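PDB 5HH3: OxyA protein from Actinoplanes teichomyceticus, which probably catalyses, as a heme-dependent cytochrome P450, a phenolic coupling that cyclises the peptide precursor during biosynthesis of a glycopeptide antibiotic. Local coordinates for residues 140-145 / 367-372; 262-267 / 360-365. All coordinates share one frame; numbering follows the deposited sequence.

Both contacts use helix 351-368, the L helix of the P450 fold, and its exit, with their centres about 13 Å apart. In contact 1 the turn leaving the helix packs on the start of helix 142-159; contact 2 sets its C-terminal half against helix 258-266. Both are small and free of hydrogen bonds between their segments. Contact 1 joins two aromatic rings and a leucine, all buried, beside a small sheet; contact 2 is wholly aliphatic and pairs buried Leu264 and Ile362 with partly exposed Pro363. Leu365 bridges them, touching Phe142 and Leu372. Arg265 adds a second link, its guanidinium against Pro370 and its backbone O near the His367 ring. Both lie away from the annotated heme-binding residues.

Contact 1 of 2, residues 140-145 / 367-372; sequences VDFVPR and HRFPTL
Phe142, at the start of the E helix of the cytochrome P450 fold, meets Phe369 and Leu372 in the turn that follows the L helix. Segment 140-145 contains one edge strand of a three-stranded antiparallel sheet, 140-141, and 367-372 leads into the other, 373-374; the C-terminal strand 394-396 runs between them, and its Leu395 touches Phe142 and Leu372. CZ and CE2 of the Phe142 ring make the contact with the leucine. CZ lies 3.8 Å from Leu372 CD1, with CE2 the next atom at 4.1 Å, the methyl approaching obliquely. The CG of Leu372 stands anti to the backbone N (chi1 -167°), which carries CD1 over to the ring. Phe369 comes in near the plane of the Phe142 ring, its CD2 4.3 Å from CZ, and has other neighbours: Arg368 CG sits over the centre of one face, 3.6 Å above the plane, and the ring stacks with that of Trp397. Arg368 then extends to Asp131 and Glu134 of helix 112-136, with which it forms salt bridges. A type I turn from Phe369 to Leu372, closed by the bond from Leu372 N to Phe369 O, brings these two side chains to the same end of the ring. The other end of Phe142 is set by the helix start. Asp141 is the N-cap: its OD1 accepts from Val143 N at 3.1 Å and 161°, met from above the carboxylate plane, and also from Leu393 N, so two backbone amides grip one oxygen. The first turn follows as Arg145 N bonds to Asp141 O. Just upstream, Val140 O lies in the plane of the Phe142 ring at its edge, 3.5 Å from CD1.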
loop_
_atom_site.group_PDB
_atom_site.type_symbol
_atom_site.label_atom_id
_atom_site.label_comp_id
_atom_site.label_asym_id
_atom_site.label_seq_id
_atom_site.Cartn_x
_atom_site.Cartn_y
_atom_site.Cartn_z
ATOM N N VAL B 140 -34.627 10.257 6.608
ATOM C CA VAL B 140 -34.033 8.908 6.682
ATOM C C VAL B 140 -32.672 8.888 5.964
ATOM O O VAL B 140 -32.524 9.479 4.894
ATOM C CB VAL B 140 -34.952 7.838 6.045
ATOM C CG1 VAL B 140 -34.306 6.453 6.080
ATOM C CG2 VAL B 140 -36.294 7.762 6.746
ATOM N N ASP B 141 -31.702 8.174 6.536
ATOM C CA ASP B 141 -30.418 7.921 5.870
ATOM C C ASP B 141 -30.529 6.787 4.836
ATOM O O ASP B 141 -30.597 5.615 5.185
ATOM C CB ASP B 141 -29.338 7.596 6.900
ATOM C CG ASP B 141 -27.923 7.644 6.316
ATOM O OD1 ASP B 141 -27.717 7.676 5.070
ATOM O OD2 ASP B 141 -26.984 7.621 7.126
ATOM N N PHE B 142 -30.497 7.149 3.560
ATOM C CA PHE B 142 -30.632 6.181 2.471
ATOM C C PHE B 142 -29.388 5.273 2.249
ATOM O O PHE B 142 -29.465 4.321 1.474
ATOM C CB PHE B 142 -31.047 6.886 1.164
ATOM C CG PHE B 142 -32.541 7.056 1.021
ATOM C CD1 PHE B 142 -33.280 7.681 2.012
ATOM C CD2 PHE B 142 -33.213 6.573 -0.098
ATOM C CE1 PHE B 142 -34.646 7.851 1.883
ATOM C CE2 PHE B 142 -34.589 6.725 -0.214
ATOM C CZ PHE B 142 -35.301 7.365 0.772
ATOM N N VAL B 143 -28.260 5.549 2.912
ATOM C CA VAL B 143 -27.079 4.674 2.811
ATOM C C VAL B 143 -27.361 3.308 3.475
ATOM O O VAL B 143 -27.310 2.307 2.785
ATOM C CB VAL B 143 -25.787 5.365 3.319
ATOM C CG1 VAL B 143 -24.613 4.380 3.447
ATOM C CG2 VAL B 143 -25.404 6.489 2.371
ATOM N N PRO B 144 -27.699 3.272 4.782
ATOM C CA PRO B 144 -28.131 1.995 5.373
ATOM C C PRO B 144 -29.521 1.520 4.937
ATOM O O PRO B 144 -29.687 0.335 4.662
ATOM C CB PRO B 144 -28.107 2.260 6.880
ATOM C CG PRO B 144 -28.237 3.730 7.006
ATOM C CD PRO B 144 -27.545 4.310 5.818
ATOM N N ARG B 145 -30.490 2.429 4.846
ATOM C CA ARG B 145 -31.894 2.030 4.673
ATOM C C ARG B 145 -32.334 1.713 3.250
ATOM O O ARG B 145 -33.323 1.014 3.070
ATOM C CB ARG B 145 -32.844 3.064 5.288
ATOM C CG ARG B 145 -32.507 3.424 6.717
ATOM C CD ARG B 145 -32.490 2.187 7.585
ATOM N NE ARG B 145 -32.365 2.558 8.988
ATOM C CZ ARG B 145 -32.840 1.871 10.027
ATOM N NH1 ARG B 145 -33.544 0.751 9.885
ATOM N NH2 ARG B 145 -32.616 2.338 11.236
ATOM N N HIS B 367 -41.168 6.006 -8.115
ATOM C CA HIS B 367 -42.611 5.852 -7.915
ATOM C C HIS B 367 -43.070 6.038 -6.475
ATOM O O HIS B 367 -44.154 6.586 -6.240
ATOM C CB HIS B 367 -43.125 4.490 -8.417
ATOM C CG HIS B 367 -43.339 4.448 -9.893
ATOM N ND1 HIS B 367 -42.398 3.945 -10.771
ATOM C CD2 HIS B 367 -44.372 4.878 -10.653
ATOM C CE1 HIS B 367 -42.848 4.059 -12.006
ATOM N NE2 HIS B 367 -44.044 4.624 -11.962
ATOM N N ARG B 368 -42.287 5.561 -5.510
ATOM C CA ARG B 368 -42.725 5.643 -4.116
ATOM C C ARG B 368 -42.597 7.063 -3.562
ATOM O O ARG B 368 -43.459 7.517 -2.822
ATOM C CB ARG B 368 -41.947 4.673 -3.223
ATOM C CG ARG B 368 -42.398 4.666 -1.768
ATOM C CD ARG B 368 -43.817 4.126 -1.609
ATOM N NE ARG B 368 -43.786 2.690 -1.850
ATOM C CZ ARG B 368 -43.648 1.754 -0.913
ATOM N NH1 ARG B 368 -43.593 0.483 -1.280
ATOM N NH2 ARG B 368 -43.569 2.055 0.382
ATOM N N PHE B 369 -41.502 7.733 -3.892
ATOM C CA PHE B 369 -41.200 9.032 -3.336
ATOM C C PHE B 369 -40.904 10.009 -4.465
ATOM O O PHE B 369 -39.768 10.413 -4.636
ATOM C CB PHE B 369 -39.999 8.932 -2.372
ATOM C CG PHE B 369 -40.242 8.048 -1.162
ATOM C CD1 PHE B 369 -41.359 8.228 -0.358
ATOM C CD2 PHE B 369 -39.323 7.049 -0.812
ATOM C CE1 PHE B 369 -41.578 7.419 0.756
ATOM C CE2 PHE B 369 -39.529 6.252 0.301
ATOM C CZ PHE B 369 -40.655 6.434 1.086
ATOM N N PRO B 370 -41.935 10.407 -5.238
ATOM C CA PRO B 370 -41.710 11.434 -6.272
ATOM C C PRO B 370 -41.297 12.817 -5.740
ATOM O O PRO B 370 -40.797 13.625 -6.517
ATOM C CB PRO B 370 -43.069 11.510 -6.992
ATOM C CG PRO B 370 -44.047 10.966 -6.017
ATOM C CD PRO B 370 -43.304 9.862 -5.321
ATOM N N THR B 371 -41.516 13.072 -4.444
ATOM C CA THR B 371 -41.104 14.303 -3.758
ATOM C C THR B 371 -39.747 14.189 -3.037
ATOM O O THR B 371 -39.382 15.078 -2.246
ATOM C CB THR B 371 -42.165 14.694 -2.707
ATOM O OG1 THR B 371 -42.434 13.550 -1.881
ATOM C CG2 THR B 371 -43.458 15.139 -3.382
ATOM N N LEU B 372 -38.994 13.116 -3.304
ATOM C CA LEU B 372 -37.710 12.882 -2.641
ATOM C C LEU B 372 -36.799 14.110 -2.754
ATOM O O LEU B 372 -36.657 14.667 -3.834
ATOM C CB LEU B 372 -37.001 11.671 -3.272
ATOM C CG LEU B 372 -35.810 11.096 -2.516
ATOM C CD1 LEU B 372 -36.328 10.331 -1.303
ATOM C CD2 LEU B 372 -35.007 10.190 -3.430
#

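Contact 2 of 2, residues 262-267 / 360-365; sequences ALLREK and TAIPAL
Leu264 reaches from helix 258-266 to Ile362 and Pro363 of helix 351-368. Its CB points toward that helix but makes no contact with it. CG, anti to the backbone N (chi1 172°), extends the chain further and remains 4.7 Å from Pro363 CG. There the chain forks. CD1 is also 4.7 Å from Pro363 CG, a loose approach, whereas CD2 makes the contact: it is 4.2 Å from Ile362 CG2 and 4.3 Å from Pro363 CG, bridging two successive residues. The side chains of Leu264 and Ile362 cross at about a right angle. In Ile362, CG2 is the branch anti to the backbone N, leaving CG1 beside that N, and the end of the chain leads away from Leu264. This is the packing of the J helix against the L helix of the P450 fold, the latter following the heme ligand Cys348 in sequence. Trp274 of helix 274-282 touches Leu264, Ile362 and Pro363 alike, so three helices share the patch. Ile362 and Leu365 also touch Met254 of helix 225-256. Helix 351-368 kinks at Pro363, whose N has no hydrogen to bond to the preceding turn. The carbonyl O of Pro363 accepts from His367 ND1 one turn on. Arg265, next to Leu264, turns its end away from the other helix: NE forms a salt bridge with Glu266 OE2 at 3.3 Å, a bent bond (143°) to the anti lone pair, with the oxygen tilted 23° from the guanidinium plane.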
loop_
_atom_site.group_PDB
_atom_site.type_symbol
_atom_site.label_atom_id
_atom_site.label_comp_id
_atom_site.label_asym_id
_atom_site.label_seq_id
_atom_site.Cartn_x
_atom_site.Cartn_y
_atom_site.Cartn_z
ATOM N N ALA B 262 -38.532 12.033 -13.068
ATOM C CA ALA B 262 -39.978 12.140 -13.317
ATOM C C ALA B 262 -40.314 11.640 -14.729
ATOM O O ALA B 262 -41.384 11.094 -14.960
ATOM C CB ALA B 262 -40.461 13.573 -13.123
ATOM N N LEU B 263 -39.377 11.834 -15.656
ATOM C CA LEU B 263 -39.473 11.317 -17.019
ATOM C C LEU B 263 -39.391 9.792 -17.034
ATOM O O LEU B 263 -40.138 9.145 -17.748
ATOM C CB LEU B 263 -38.360 11.918 -17.889
ATOM C CG LEU B 263 -38.727 12.327 -19.307
ATOM C CD1 LEU B 263 -39.649 13.544 -19.309
ATOM C CD2 LEU B 263 -37.455 12.614 -20.091
ATOM N N LEU B 264 -38.466 9.228 -16.255
ATOM C CA LEU B 264 -38.403 7.782 -16.045
ATOM C C LEU B 264 -39.709 7.230 -15.474
ATOM O O LEU B 264 -40.196 6.206 -15.959
ATOM C CB LEU B 264 -37.235 7.389 -15.125
ATOM C CG LEU B 264 -37.140 5.924 -14.667
ATOM C CD1 LEU B 264 -36.975 4.982 -15.850
ATOM C CD2 LEU B 264 -35.986 5.751 -13.688
ATOM N N ARG B 265 -40.283 7.868 -14.456
ATOM C CA ARG B 265 -41.478 7.268 -13.846
ATOM C C ARG B 265 -42.742 7.400 -14.708
ATOM O O ARG B 265 -43.524 6.456 -14.757
ATOM C CB ARG B 265 -41.712 7.705 -12.394
ATOM C CG ARG B 265 -42.213 9.105 -12.183
ATOM C CD ARG B 265 -43.108 9.241 -10.959
ATOM N NE ARG B 265 -43.811 10.520 -11.072
ATOM C CZ ARG B 265 -43.274 11.726 -10.857
ATOM N NH1 ARG B 265 -42.020 11.874 -10.461
ATOM N NH2 ARG B 265 -44.015 12.811 -11.027
ATOM N N GLU B 266 -42.908 8.527 -15.409
ATOM C CA GLU B 266 -44.126 8.780 -16.214
ATOM C C GLU B 266 -44.070 8.194 -17.632
ATOM O O GLU B 266 -45.066 7.670 -18.116
ATOM C CB GLU B 266 -44.442 10.285 -16.290
ATOM C CG GLU B 266 -44.886 10.908 -14.972
ATOM C CD GLU B 266 -46.191 10.323 -14.433
ATOM O OE1 GLU B 266 -47.152 10.133 -15.212
ATOM O OE2 GLU B 266 -46.264 10.047 -13.213
ATOM N N LYS B 267 -42.915 8.281 -18.295
ATOM C CA LYS B 267 -42.775 7.819 -19.683
ATOM C C LYS B 267 -41.548 6.921 -19.864
ATOM O O LYS B 267 -40.695 7.203 -20.702
ATOM C CB LYS B 267 -42.718 9.025 -20.622
ATOM C CG LYS B 267 -43.995 9.845 -20.640
ATOM C CD LYS B 267 -43.792 11.197 -21.301
ATOM C CE LYS B 267 -45.083 11.997 -21.233
ATOM N NZ LYS B 267 -44.886 13.403 -21.673
ATOM N N THR B 360 -34.606 -2.388 -11.097
ATOM C CA THR B 360 -35.777 -2.622 -10.274
ATOM C C THR B 360 -35.893 -1.578 -9.179
ATOM O O THR B 360 -36.957 -0.983 -9.009
ATOM C CB THR B 360 -35.731 -4.039 -9.647
ATOM O OG1 THR B 360 -35.575 -5.007 -10.697
ATOM C CG2 THR B 360 -37.018 -4.349 -8.889
ATOM N N ALA B 361 -34.813 -1.351 -8.434
ATOM C CA ALA B 361 -34.883 -0.483 -7.255
ATOM C C ALA B 361 -35.027 1.014 -7.563
ATOM O O ALA B 361 -35.708 1.733 -6.820
ATOM C CB ALA B 361 -33.714 -0.743 -6.317
ATOM N N ILE B 362 -34.421 1.487 -8.647
ATOM C CA ILE B 362 -34.454 2.916 -8.949
ATOM C C ILE B 362 -35.859 3.385 -9.374
ATOM O O ILE B 362 -36.350 4.371 -8.827
ATOM C CB ILE B 362 -33.362 3.332 -9.978
ATOM C CG1 ILE B 362 -31.955 3.110 -9.403
ATOM C CG2 ILE B 362 -33.539 4.771 -10.436
ATOM C CD1 ILE B 362 -31.694 3.822 -8.095
ATOM N N PRO B 363 -36.501 2.697 -10.345
ATOM C CA PRO B 363 -37.893 3.028 -10.654
ATOM C C PRO B 363 -38.821 2.866 -9.473
ATOM O O PRO B 363 -39.727 3.685 -9.305
ATOM C CB PRO B 363 -38.257 2.015 -11.748
ATOM C CG PRO B 363 -36.952 1.777 -12.431
ATOM C CD PRO B 363 -36.005 1.661 -11.267
ATOM N N ALA B 364 -38.609 1.826 -8.664
ATOM C CA ALA B 364 -39.413 1.643 -7.442
ATOM C C ALA B 364 -39.348 2.864 -6.510
ATOM O O ALA B 364 -40.376 3.335 -6.018
ATOM C CB ALA B 364 -38.957 0.413 -6.700
ATOM N N LEU B 365 -38.133 3.376 -6.297
ATOM C CA LEU B 365 -37.918 4.587 -5.511
ATOM C C LEU B 365 -38.594 5.811 -6.120
ATOM O O LEU B 365 -39.260 6.540 -5.413
ATOM C CB LEU B 365 -36.428 4.860 -5.322
ATOM C CG LEU B 365 -36.035 6.126 -4.549
ATOM C CD1 LEU B 365 -36.784 6.274 -3.233
ATOM C CD2 LEU B 365 -34.544 6.141 -4.300
#